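Local structure of a cystathionine beta-synthase domain protein fused to a Zn-ribbon-like domain (Pyrococcus furiosus, 3GHD) at residues K22-A26 with V37-R41. The protein is of uncharacterised function but, as a CBS domain protein joined to a Zn-ribbon-like, metal-binding domain, probably binds a nucleotide. Numbering follows the deposited sequence.
Sequences KAGSA and VVTER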
loop_
_atom_site.group_PDB
_atom_site.type_symbol
_atom_site.label_atom_id
_atom_site.label_comp_id
_atom_site.label_asym_id
_atom_site.label_seq_id
_atom_site.Cartn_x
_atom_site.Cartn_y
_atom_site.Cartn_z
ATOM N N LYS A 22 -6.818 -0.845 -10.746
ATOM C CA LYS A 22 -6.372 -2.052 -10.068
ATOM C C LYS A 22 -6.162 -3.211 -11.029
ATOM O O LYS A 22 -6.656 -4.307 -10.821
ATOM C CB LYS A 22 -7.356 -2.381 -8.925
ATOM C CG LYS A 22 -7.334 -1.307 -7.831
ATOM N N ALA A 23 -5.445 -2.942 -12.111
ATOM C CA ALA A 23 -5.202 -3.946 -13.168
ATOM C C ALA A 23 -3.737 -4.236 -13.251
ATOM O O ALA A 23 -2.929 -3.378 -12.932
ATOM C CB ALA A 23 -5.735 -3.441 -14.516
ATOM N N GLY A 24 -3.385 -5.434 -13.706
ATOM C CA GLY A 24 -2.017 -5.870 -13.747
ATOM C C GLY A 24 -1.390 -5.743 -15.133
ATOM O O GLY A 24 -0.165 -5.674 -15.227
ATOM N N SER A 25 -2.224 -5.779 -16.183
ATOM C CA SER A 25 -1.799 -5.775 -17.612
ATOM C C SER A 25 -2.415 -4.675 -18.479
ATOM O O SER A 25 -3.596 -4.393 -18.385
ATOM C CB SER A 25 -2.198 -7.120 -18.282
ATOM O OG SER A 25 -1.718 -8.241 -17.535
ATOM N N ALA A 26 -1.603 -4.094 -19.369
ATOM C CA ALA A 26 -2.067 -3.116 -20.339
ATOM C C ALA A 26 -1.955 -3.774 -21.682
ATOM O O ALA A 26 -0.835 -4.137 -22.081
ATOM C CB ALA A 26 -1.177 -1.849 -20.348
ATOM N N VAL A 37 1.152 -6.943 -24.951
ATOM C CA VAL A 37 0.776 -6.703 -23.565
ATOM C C VAL A 37 2.001 -6.132 -22.778
ATOM O O VAL A 37 3.166 -6.495 -23.055
ATOM C CB VAL A 37 0.246 -8.038 -22.972
ATOM C CG1 VAL A 37 1.372 -9.077 -22.977
ATOM C CG2 VAL A 37 -0.405 -7.873 -21.552
ATOM N N VAL A 38 1.718 -5.253 -21.812
ATOM C CA VAL A 38 2.707 -4.675 -20.880
ATOM C C VAL A 38 2.178 -4.914 -19.438
ATOM O O VAL A 38 0.971 -4.801 -19.142
ATOM C CB VAL A 38 3.012 -3.173 -21.180
ATOM C CG1 VAL A 38 3.915 -2.580 -20.104
ATOM C CG2 VAL A 38 3.651 -2.957 -22.618
ATOM N N THR A 39 3.040 -5.461 -18.588
ATOM C CA THR A 39 2.714 -5.760 -17.219
ATOM C C THR A 39 3.450 -4.797 -16.315
ATOM O O THR A 39 4.385 -4.101 -16.720
ATOM C CB THR A 39 3.027 -7.248 -16.847
ATOM O OG1 THR A 39 4.439 -7.457 -16.785
ATOM C CG2 THR A 39 2.438 -8.148 -17.883
ATOM N N GLU A 40 3.050 -4.781 -15.068
ATOM C CA GLU A 40 3.770 -3.999 -14.062
ATOM C C GLU A 40 5.189 -4.531 -13.886
ATOM O O GLU A 40 6.083 -3.765 -13.605
ATOM C CB GLU A 40 2.979 -3.962 -12.725
ATOM C CG GLU A 40 1.668 -3.206 -12.868
ATOM C CD GLU A 40 0.972 -2.885 -11.566
ATOM O OE1 GLU A 40 0.959 -3.808 -10.759
ATOM O OE2 GLU A 40 0.447 -1.727 -11.353
ATOM N N ARG A 41 5.432 -5.834 -14.073
ATOM C CA ARG A 41 6.788 -6.370 -13.999
ATOM C C ARG A 41 7.621 -5.807 -15.134
ATOM O O ARG A 41 8.792 -5.418 -14.931
ATOM C CB ARG A 41 6.790 -7.892 -14.102
ATOM C CG ARG A 41 6.534 -8.520 -12.751
ATOM C CD ARG A 41 7.797 -9.067 -12.178
ATOM N NE ARG A 41 8.805 -8.091 -11.892
ATOM C CZ ARG A 41 8.874 -7.360 -10.771
ATOM N NH1 ARG A 41 9.882 -6.523 -10.576
ATOM N NH2 ARG A 41 8.004 -7.560 -9.801
HETATM O O HOH W 1 -2.124 -1.938 -10.602
#
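Ala-26 and Val-38 form a hydrogen-bonded pair at the open end of the antiparallel hairpin of strands 25-30 and 33-39, part of the sheet of this CBS domain. Ala-26 N gives a nearly straight bond to Val-38 O (2.7 Å, 172°), and Val-38 N returns one to Ala-26 O at 2.8 Å. Ala-26 CB lies 4.5 Å from Val-38 CB on the buried face, which suits apolar residues; Ala-26 rests against Val-14 of helix 11-20, whereas Val-38 meets Val-59, Ile-62 and Met-63. On the other face Ser-25 and Thr-39 make a non-hydrogen-bonded pair; short hydroxyl residues suit this partly exposed side, where both pack on Ile-70 of a second subunit. Val-37 turns CG2 anti to its backbone N (CG1 at chi1 63°), and this methyl meets Ser-25 CB at 3.8 Å. Thr-39 suits the start of helix 40-48: its side chain N-caps the helix, and the strands part beyond it. The weak bond from Glu-40 N to Gly-24 O (3.3 Å) spans this divergence. Farther out, a water donates to both Ala-23 O (2.9 Å) and Glu-40 OE2 (2.7 Å); outside this contact, the carboxylate pairs with Arg-41 of the third subunit. The hairpin occupies the middle of the sheet, between strands 2-5 and 64-65.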